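Local atomic coordinates of DNA repair protein RAD2 (Saccharomyces cerevisiae, PDB entry 4Q10), a protein that cuts single-stranded DNA as a magnesium-dependent endonuclease and is essential for the incision step of nucleotide excision repair of damage from UV light, bulky adducts or cross-linking agents. Residues A[23-28]-A[183-188]; A[27-32]-A[72-77]; A[188-193]-A[201-206]. All coordinates share one frame; numbering follows the deposited sequence.

All three contacts join neighbouring strands of one central sheet in the nuclease core. Contacts 1 and 2 share A27 and V28 and both use strand 25-29, contact 1 bringing in the I-domain chain at 183-188 and contact 2 the N-domain strand 70-75. Contact 3 starts from I188, where contact 1 ends, and adds strand 203-205. Contact 2 is the most buried, apolar apart from its backbone bonds until it reaches D29 and D76; contact 1 is also largely buried but carries an arginine-aspartate pair at its outer end; contact 3 is partly buried and runs out to water and a calcium ion. D29 of contact 2 and T190 of contact 3 are hydrogen-bonded near the metal site.

Contact 1: residues A[23-28]-A[183-188]; sequences DKRMAV and NLVDGI
R25 folds its guanidinium over the backbone of 183-185 and meets D186 at its edge. The side chain starts between the backbone N and the carbonyl carbon (chi1 49°) and bends at both chi2 and chi3, which curls it round the chain instead of letting it run straight out. L184 O then sits over the centre of one guanidinium face, 3.2 Å from CZ of R25, where neither NE nor NH1 is angled to bond it. The edge does the bonding: R25 NH2 makes a salt bridge of 2.7 Å to D186 OD1, the guanidinium and carboxylate planes turned 38° apart, and R25 NH1 donates to a lone pair of N183 O at 2.8 Å, in the carbonyl plane; NH2 adds a weak bond to the same oxygen.

D186 faces the strand, with its other oxygen, OD2, beside the aliphatic part of R25, and it also takes a weak bond from R25 N. Its own N donates to R25 O at 3.0 Å. K24 passes obliquely, its CG 3.7 Å from D186 CB.

Further along, A27 N donates to G187 O at 3.0 Å, and A27 pairs with I188 in a parallel bridge. V185 lays CG1 against this backbone, 3.5 Å from A27 N, while A27 and I188 both lean on C176 of helix 172-181, which packs on that face of the sheet. The contact thus joins an N-domain strand to the I-domain chain as it leaves that helix.

With N183 O and D186 both gripping the guanidinium, its rotation is probably fixed, and its positive charge is likely to be largely balanced by the carboxylate, at the partly exposed end of an otherwise buried, apolar strand pairing.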
loop_
_atom_site.group_PDB
_atom_site.type_symbol
_atom_site.label_atom_id
_atom_site.label_comp_id
_atom_site.label_asym_id
_atom_site.label_seq_id
_atom_site.Cartn_x
_atom_site.Cartn_y
_atom_site.Cartn_z
ATOM N N ASP A 23 -40.040 -15.982 -9.878
ATOM C CA ASP A 23 -40.321 -16.458 -11.246
ATOM C C ASP A 23 -39.339 -15.957 -12.291
ATOM O O ASP A 23 -39.499 -16.219 -13.481
ATOM C CB ASP A 23 -41.755 -16.142 -11.702
ATOM C CG ASP A 23 -42.788 -16.606 -10.721
ATOM O OD1 ASP A 23 -42.774 -17.804 -10.377
ATOM O OD2 ASP A 23 -43.596 -15.767 -10.277
ATOM N N LYS A 24 -38.330 -15.230 -11.839
ATOM C CA LYS A 24 -37.250 -14.811 -12.710
ATOM C C LYS A 24 -36.351 -16.012 -12.999
ATOM O O LYS A 24 -35.879 -16.689 -12.079
ATOM C CB LYS A 24 -36.452 -13.702 -12.023
ATOM C CG LYS A 24 -35.483 -12.968 -12.919
ATOM C CD LYS A 24 -35.174 -11.589 -12.348
ATOM C CE LYS A 24 -36.339 -10.634 -12.532
ATOM N NZ LYS A 24 -36.153 -9.403 -11.711
ATOM N N ARG A 25 -36.131 -16.312 -14.270
ATOM C CA ARG A 25 -35.121 -17.310 -14.579
ATOM C C ARG A 25 -33.728 -16.672 -14.543
ATOM O O ARG A 25 -33.547 -15.526 -14.971
ATOM C CB ARG A 25 -35.403 -18.021 -15.911
ATOM C CG ARG A 25 -35.705 -17.107 -17.067
ATOM C CD ARG A 25 -37.098 -17.365 -17.645
ATOM N NE ARG A 25 -37.056 -17.694 -19.073
ATOM C CZ ARG A 25 -36.790 -16.823 -20.048
ATOM N NH1 ARG A 25 -36.777 -17.230 -21.313
ATOM N NH2 ARG A 25 -36.528 -15.547 -19.769
ATOM N N MET A 26 -32.762 -17.413 -14.003
ATOM C CA MET A 26 -31.387 -16.946 -13.868
ATOM C C MET A 26 -30.390 -17.980 -14.379
ATOM O O MET A 26 -30.515 -19.167 -14.089
ATOM C CB MET A 26 -31.048 -16.690 -12.402
ATOM C CG MET A 26 -32.196 -16.254 -11.548
ATOM S SD MET A 26 -32.543 -14.504 -11.667
ATOM C CE MET A 26 -31.195 -13.806 -10.716
ATOM N N ALA A 27 -29.387 -17.527 -15.120
ATOM C CA ALA A 27 -28.220 -18.364 -15.371
ATOM C C ALA A 27 -27.343 -18.355 -14.116
ATOM O O ALA A 27 -26.878 -17.305 -13.679
ATOM C CB ALA A 27 -27.439 -17.859 -16.575
ATOM N N VAL A 28 -27.135 -19.523 -13.526
ATOM C CA VAL A 28 -26.307 -19.631 -12.337
ATOM C C VAL A 28 -24.931 -20.166 -12.714
ATOM O O VAL A 28 -24.802 -21.274 -13.231
ATOM C CB VAL A 28 -26.995 -20.495 -11.243
ATOM C CG1 VAL A 28 -25.983 -21.073 -10.248
ATOM C CG2 VAL A 28 -28.048 -19.680 -10.521
ATOM N N ASN A 183 -32.475 -14.148 -24.763
ATOM C CA ASN A 183 -33.719 -14.033 -23.983
ATOM C C ASN A 183 -34.109 -15.305 -23.192
ATOM O O ASN A 183 -35.198 -15.375 -22.620
ATOM C CB ASN A 183 -34.892 -13.536 -24.851
ATOM C CG ASN A 183 -34.583 -12.219 -25.594
ATOM O OD1 ASN A 183 -33.949 -11.309 -25.055
ATOM N ND2 ASN A 183 -35.055 -12.121 -26.842
ATOM N N LEU A 184 -33.212 -16.290 -23.145
ATOM C CA LEU A 184 -33.448 -17.529 -22.395
ATOM C C LEU A 184 -33.407 -17.344 -20.873
ATOM O O LEU A 184 -33.913 -18.182 -20.131
ATOM C CB LEU A 184 -32.455 -18.627 -22.804
ATOM C CG LEU A 184 -32.508 -19.137 -24.242
ATOM C CD1 LEU A 184 -31.686 -20.403 -24.400
ATOM C CD2 LEU A 184 -33.942 -19.377 -24.665
ATOM N N VAL A 185 -32.778 -16.269 -20.405
ATOM C CA VAL A 185 -32.839 -15.924 -18.990
ATOM C C VAL A 185 -33.137 -14.446 -18.820
ATOM O O VAL A 185 -33.268 -13.717 -19.800
ATOM C CB VAL A 185 -31.547 -16.275 -18.222
ATOM C CG1 VAL A 185 -31.452 -17.785 -17.953
ATOM C CG2 VAL A 185 -30.326 -15.747 -18.966
ATOM N N ASP A 186 -33.245 -14.008 -17.571
ATOM C CA ASP A 186 -33.616 -12.635 -17.278
ATOM C C ASP A 186 -32.592 -12.032 -16.335
ATOM O O ASP A 186 -32.681 -10.867 -15.960
ATOM C CB ASP A 186 -34.998 -12.597 -16.613
ATOM C CG ASP A 186 -36.056 -13.360 -17.398
ATOM O OD1 ASP A 186 -36.178 -13.140 -18.621
ATOM O OD2 ASP A 186 -36.768 -14.181 -16.786
ATOM N N GLY A 187 -31.629 -12.851 -15.939
ATOM C CA GLY A 187 -30.641 -12.458 -14.957
ATOM C C GLY A 187 -29.494 -13.446 -14.939
ATOM O O GLY A 187 -29.647 -14.598 -15.360
ATOM N N ILE A 188 -28.334 -12.982 -14.477
ATOM C CA ILE A 188 -27.150 -13.828 -14.363
ATOM C C ILE A 188 -26.534 -13.742 -12.971
ATOM O O ILE A 188 -26.232 -12.656 -12.469
ATOM C CB ILE A 188 -26.083 -13.470 -15.394
ATOM C CG1 ILE A 188 -26.658 -13.528 -16.810
ATOM C CG2 ILE A 188 -24.906 -14.418 -15.272
ATOM C CD1 ILE A 188 -25.624 -13.296 -17.891
#

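Contact 2: residues A[27-32]-A[72-77]; sequences AVDASI and VFVFDG
V28 N donates to V72 O at 2.9 Å with an almost straight N-H...O angle of 177°, and two more backbone bonds follow, V74 N to V28 O and A30 N to V74 O at 3.2 Å. They join strands 25-29 and 70-75 as parallel neighbours in the central sheet of the PIN-like nuclease fold of the XPG/RAD2 family. At the C-terminal end of strand 25-29 lies D29, and just past strand 70-75 D76, both probable magnesium ligands. D29 OD2 is hydrogen-bonded to T190 and D76 OD1 to the backbone N of A172, while D29 OD1 accepts a weak bond from S31 N.

Side chains alternate across the sheet. A27, V72, D29 and V74 point to the side of helix 172-181; there V74 CG1 lies 3.8 Å from D29 CA. On the other side V28 and F73 run side by side in the same direction, and helix 52-66 closes over both. The A30 methyl comes within 3.9 Å of F73 CD2. V28 puts CG1 anti to the backbone N (chi1 158°), which carries this methyl over the middle of the F73 ring in a CH-pi contact, 3.7 Å from the centroid and 11° off the ring normal.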
loop_
_atom_site.group_PDB
_atom_site.type_symbol
_atom_site.label_atom_id
_atom_site.label_comp_id
_atom_site.label_asym_id
_atom_site.label_seq_id
_atom_site.Cartn_x
_atom_site.Cartn_y
_atom_site.Cartn_z
ATOM N N ALA A 27 -29.387 -17.527 -15.120
ATOM C CA ALA A 27 -28.220 -18.364 -15.371
ATOM C C ALA A 27 -27.343 -18.355 -14.116
ATOM O O ALA A 27 -26.878 -17.305 -13.679
ATOM C CB ALA A 27 -27.439 -17.859 -16.575
ATOM N N VAL A 28 -27.135 -19.523 -13.526
ATOM C CA VAL A 28 -26.307 -19.631 -12.337
ATOM C C VAL A 28 -24.931 -20.166 -12.714
ATOM O O VAL A 28 -24.802 -21.274 -13.231
ATOM C CB VAL A 28 -26.995 -20.495 -11.243
ATOM C CG1 VAL A 28 -25.983 -21.073 -10.248
ATOM C CG2 VAL A 28 -28.048 -19.680 -10.521
ATOM N N ASP A 29 -23.909 -19.348 -12.484
ATOM C CA ASP A 29 -22.541 -19.715 -12.813
ATOM C C ASP A 29 -21.985 -20.524 -11.653
ATOM O O ASP A 29 -21.690 -19.982 -10.590
ATOM C CB ASP A 29 -21.698 -18.453 -13.068
ATOM C CG ASP A 29 -20.189 -18.736 -13.126
ATOM O OD1 ASP A 29 -19.761 -19.720 -13.776
ATOM O OD2 ASP A 29 -19.427 -17.956 -12.514
ATOM N N ALA A 30 -21.873 -21.832 -11.853
ATOM C CA ALA A 30 -21.365 -22.720 -10.816
ATOM C C ALA A 30 -20.112 -23.410 -11.329
ATOM O O ALA A 30 -19.770 -24.516 -10.897
ATOM C CB ALA A 30 -22.417 -23.741 -10.420
ATOM N N SER A 31 -19.431 -22.737 -12.251
ATOM C CA SER A 31 -18.220 -23.267 -12.857
ATOM C C SER A 31 -17.153 -23.646 -11.821
ATOM O O SER A 31 -16.388 -24.584 -12.037
ATOM C CB SER A 31 -17.662 -22.282 -13.898
ATOM O OG SER A 31 -16.961 -21.196 -13.311
ATOM N N ILE A 32 -17.127 -22.938 -10.693
ATOM C CA ILE A 32 -16.090 -23.141 -9.677
ATOM C C ILE A 32 -16.628 -23.597 -8.326
ATOM O O ILE A 32 -15.846 -23.807 -7.396
ATOM C CB ILE A 32 -15.287 -21.843 -9.425
ATOM C CG1 ILE A 32 -16.249 -20.692 -9.112
ATOM C CG2 ILE A 32 -14.383 -21.527 -10.614
ATOM C CD1 ILE A 32 -15.628 -19.486 -8.449
ATOM N N VAL A 72 -31.162 -21.875 -13.938
ATOM C CA VAL A 72 -30.586 -22.887 -14.808
ATOM C C VAL A 72 -29.078 -22.880 -14.527
ATOM O O VAL A 72 -28.432 -21.836 -14.579
ATOM C CB VAL A 72 -30.945 -22.646 -16.298
ATOM C CG1 VAL A 72 -30.768 -21.183 -16.666
ATOM C CG2 VAL A 72 -30.154 -23.571 -17.223
ATOM N N PHE A 73 -28.538 -24.036 -14.161
ATOM C CA PHE A 73 -27.139 -24.135 -13.773
ATOM C C PHE A 73 -26.250 -24.323 -14.981
ATOM O O PHE A 73 -26.599 -25.036 -15.920
ATOM C CB PHE A 73 -26.933 -25.271 -12.763
ATOM C CG PHE A 73 -27.168 -24.853 -11.339
ATOM C CD1 PHE A 73 -28.408 -24.359 -10.945
ATOM C CD2 PHE A 73 -26.153 -24.931 -10.400
ATOM C CE1 PHE A 73 -28.632 -23.961 -9.637
ATOM C CE2 PHE A 73 -26.368 -24.535 -9.097
ATOM C CZ PHE A 73 -27.610 -24.048 -8.709
ATOM N N VAL A 74 -25.101 -23.659 -14.959
ATOM C CA VAL A 74 -24.134 -23.783 -16.037
ATOM C C VAL A 74 -22.772 -24.198 -15.471
ATOM O O VAL A 74 -22.393 -23.807 -14.361
ATOM C CB VAL A 74 -24.025 -22.475 -16.849
ATOM C CG1 VAL A 74 -23.152 -21.472 -16.121
ATOM C CG2 VAL A 74 -23.470 -22.752 -18.241
ATOM N N PHE A 75 -22.048 -25.013 -16.227
ATOM C CA PHE A 75 -20.750 -25.505 -15.777
ATOM C C PHE A 75 -19.651 -25.155 -16.784
ATOM O O PHE A 75 -19.937 -24.633 -17.861
ATOM C CB PHE A 75 -20.814 -27.019 -15.515
ATOM C CG PHE A 75 -21.601 -27.392 -14.279
ATOM C CD1 PHE A 75 -22.976 -27.626 -14.350
ATOM C CD2 PHE A 75 -20.972 -27.505 -13.045
ATOM C CE1 PHE A 75 -23.710 -27.959 -13.203
ATOM C CE2 PHE A 75 -21.694 -27.843 -11.895
ATOM C CZ PHE A 75 -23.067 -28.064 -11.979
ATOM N N ASP A 76 -18.398 -25.426 -16.430
ATOM C CA ASP A 76 -17.292 -25.207 -17.368
ATOM C C ASP A 76 -17.121 -26.369 -18.340
ATOM O O ASP A 76 -17.346 -27.527 -17.989
ATOM C CB ASP A 76 -15.970 -24.975 -16.625
ATOM C CG ASP A 76 -15.738 -23.522 -16.279
ATOM O OD1 ASP A 76 -16.284 -22.657 -16.992
ATOM O OD2 ASP A 76 -15.014 -23.248 -15.294
ATOM N N GLY A 77 -16.722 -26.053 -19.563
ATOM C CA GLY A 77 -16.267 -27.067 -20.489
ATOM C C GLY A 77 -14.751 -27.040 -20.518
ATOM O O GLY A 77 -14.096 -27.265 -19.492
#

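Contact 3: residues A[188-193]-A[201-206]; sequences IITDDS and TKIYKN. With CA (calcium ion), chain E.
I188 and I203 pack tightly where strands 188-189 and 203-205 run parallel. The end methyl of I203 turns back toward its neighbour, placing CD1 3.7 Å from I188 CB as the two side chains cross at a slant. T190 extends this patch with CG2 against CG2 of I203, and helix 194-197, the connection of this beta-alpha-beta unit, packs on T190 and I203. With only an alanine methyl at I188, I203 CD1 would probably lose part of the surface it packs against and a gap would open between the two side chains. On the opposite face of the sheet the Y204 ring swings an edge toward I188 O, and I189 CG1 lies near Y204 CB.

The backbone is joined by Y204 N to I188 O at 2.7 Å and by I188 N to K202 O; the next bond, T190 N to Y204 O, is weak at 3.3 Å. From there the chains drift apart, and the solvent side is looser. D191 reaches across and accepts a hydrogen bond from N206 N on the syn lone pair of OD1 at 3.2 Å, and a water lies within hydrogen-bonding reach of both D191 OD1 and Y204 O. K205 crosses D191 at about a right angle, with its CG near OD1 and its ammonium in a cation-pi contact with W6.

T190 OG1 stands anti to its own N (chi1 -173°), accepts a hydrogen bond from D192 N, an ST turn, and is also hydrogen-bonded to D29 OD2. D192, turned away from 201-206, chelates the calcium ion through OD1 and OD2, the latter at 2.4 Å, with a water, E173 and D194 completing the ligands. An apolar strand pairing thus passes into a carboxylate-rich metal site beside a DNA phosphate, where T190 probably helps to position D192 as a first-shell ligand.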
loop_
_atom_site.group_PDB
_atom_site.type_symbol
_atom_site.label_atom_id
_atom_site.label_comp_id
_atom_site.label_asym_id
_atom_site.label_seq_id
_atom_site.Cartn_x
_atom_site.Cartn_y
_atom_site.Cartn_z
ATOM N N ILE A 188 -28.334 -12.982 -14.477
ATOM C CA ILE A 188 -27.150 -13.828 -14.363
ATOM C C ILE A 188 -26.534 -13.742 -12.971
ATOM O O ILE A 188 -26.232 -12.656 -12.469
ATOM C CB ILE A 188 -26.083 -13.470 -15.394
ATOM C CG1 ILE A 188 -26.658 -13.528 -16.810
ATOM C CG2 ILE A 188 -24.906 -14.418 -15.272
ATOM C CD1 ILE A 188 -25.624 -13.296 -17.891
ATOM N N ILE A 189 -26.356 -14.901 -12.351
ATOM C CA ILE A 189 -25.819 -14.978 -10.998
ATOM C C ILE A 189 -24.378 -15.441 -11.049
ATOM O O ILE A 189 -24.083 -16.582 -11.422
ATOM C CB ILE A 189 -26.648 -15.938 -10.113
ATOM C CG1 ILE A 189 -28.105 -15.462 -10.044
ATOM C CG2 ILE A 189 -26.048 -16.049 -8.721
ATOM C CD1 ILE A 189 -29.011 -16.340 -9.206
ATOM N N THR A 190 -23.477 -14.543 -10.683
ATOM C CA THR A 190 -22.063 -14.864 -10.701
ATOM C C THR A 190 -21.281 -13.878 -9.856
ATOM O O THR A 190 -21.789 -12.814 -9.499
ATOM C CB THR A 190 -21.509 -14.858 -12.133
ATOM O OG1 THR A 190 -20.156 -15.327 -12.121
ATOM C CG2 THR A 190 -21.576 -13.456 -12.727
ATOM N N ASP A 191 -20.051 -14.253 -9.521
ATOM C CA ASP A 191 -19.147 -13.374 -8.793
ATOM C C ASP A 191 -17.915 -13.103 -9.649
ATOM O O ASP A 191 -16.974 -12.448 -9.211
ATOM C CB ASP A 191 -18.758 -14.002 -7.448
ATOM C CG ASP A 191 -19.736 -13.651 -6.329
ATOM O OD1 ASP A 191 -20.856 -13.187 -6.641
ATOM O OD2 ASP A 191 -19.377 -13.836 -5.140
ATOM N N ASP A 192 -17.944 -13.611 -10.878
ATOM C CA ASP A 192 -16.837 -13.484 -11.816
ATOM C C ASP A 192 -17.061 -12.255 -12.698
ATOM O O ASP A 192 -18.103 -12.139 -13.350
ATOM C CB ASP A 192 -16.747 -14.744 -12.680
ATOM C CG ASP A 192 -15.437 -14.855 -13.424
ATOM O OD1 ASP A 192 -14.478 -15.422 -12.865
ATOM O OD2 ASP A 192 -15.367 -14.385 -14.574
ATOM N N SER A 193 -16.095 -11.338 -12.717
ATOM C CA SER A 193 -16.302 -10.049 -13.377
ATOM C C SER A 193 -16.141 -10.114 -14.894
ATOM O O SER A 193 -16.564 -9.198 -15.593
ATOM C CB SER A 193 -15.421 -8.937 -12.764
ATOM O OG SER A 193 -14.043 -9.094 -13.073
ATOM N N THR A 201 -24.828 -8.671 -18.725
ATOM C CA THR A 201 -25.391 -7.568 -17.946
ATOM C C THR A 201 -26.413 -8.143 -16.989
ATOM O O THR A 201 -26.571 -9.358 -16.921
ATOM C CB THR A 201 -26.100 -6.533 -18.825
ATOM O OG1 THR A 201 -26.696 -5.536 -17.987
ATOM C CG2 THR A 201 -27.183 -7.200 -19.658
ATOM N N LYS A 202 -27.127 -7.277 -16.276
ATOM C CA LYS A 202 -28.121 -7.728 -15.285
ATOM C C LYS A 202 -27.520 -8.774 -14.347
ATOM O O LYS A 202 -28.091 -9.839 -14.131
ATOM C CB LYS A 202 -29.381 -8.280 -15.960
ATOM C CG LYS A 202 -30.152 -7.247 -16.781
ATOM C CD LYS A 202 -31.394 -7.857 -17.418
ATOM C CE LYS A 202 -32.406 -6.793 -17.814
ATOM N NZ LYS A 202 -33.665 -7.395 -18.338
ATOM N N ILE A 203 -26.345 -8.458 -13.814
ATOM C CA ILE A 203 -25.599 -9.388 -12.983
ATOM C C ILE A 203 -26.063 -9.273 -11.540
ATOM O O ILE A 203 -26.332 -8.173 -11.048
ATOM C CB ILE A 203 -24.077 -9.127 -13.109
ATOM C CG1 ILE A 203 -23.689 -9.145 -14.581
ATOM C CG2 ILE A 203 -23.266 -10.166 -12.358
ATOM C CD1 ILE A 203 -24.072 -10.426 -15.278
ATOM N N TYR A 204 -26.187 -10.417 -10.877
ATOM C CA TYR A 204 -26.538 -10.443 -9.463
ATOM C C TYR A 204 -25.341 -10.968 -8.683
ATOM O O TYR A 204 -24.893 -12.096 -8.893
ATOM C CB TYR A 204 -27.790 -11.300 -9.239
ATOM C CG TYR A 204 -29.051 -10.702 -9.846
ATOM C CD1 TYR A 204 -29.352 -10.875 -11.197
ATOM C CD2 TYR A 204 -29.935 -9.956 -9.071
ATOM C CE1 TYR A 204 -30.494 -10.336 -11.753
ATOM C CE2 TYR A 204 -31.081 -9.406 -9.625
ATOM C CZ TYR A 204 -31.355 -9.602 -10.966
ATOM O OH TYR A 204 -32.491 -9.053 -11.528
ATOM N N LYS A 205 -24.792 -10.133 -7.811
ATOM C CA LYS A 205 -23.562 -10.484 -7.104
ATOM C C LYS A 205 -23.863 -10.701 -5.630
ATOM O O LYS A 205 -24.822 -10.139 -5.105
ATOM C CB LYS A 205 -22.490 -9.396 -7.291
ATOM C CG LYS A 205 -21.114 -9.693 -6.661
ATOM C CD LYS A 205 -20.098 -8.596 -7.010
ATOM C CE LYS A 205 -18.967 -8.460 -5.978
ATOM N NZ LYS A 205 -17.802 -9.369 -6.212
ATOM N N ASN A 206 -23.049 -11.529 -4.981
ATOM C CA ASN A 206 -23.203 -11.829 -3.564
ATOM C C ASN A 206 -24.568 -12.408 -3.254
ATOM O O ASN A 206 -25.190 -12.076 -2.241
ATOM C CB ASN A 206 -22.934 -10.585 -2.724
ATOM C CG ASN A 206 -21.551 -10.033 -2.956
ATOM O OD1 ASN A 206 -20.605 -10.790 -3.169
ATOM N ND2 ASN A 206 -21.422 -8.713 -2.931
HETATM CA CA CA E . -13.687 -15.976 -15.238
HETATM O O HOH W 1 -23.927 -13.882 -7.028
HETATM O O HOH W 2 -12.762 -18.008 -16.349
#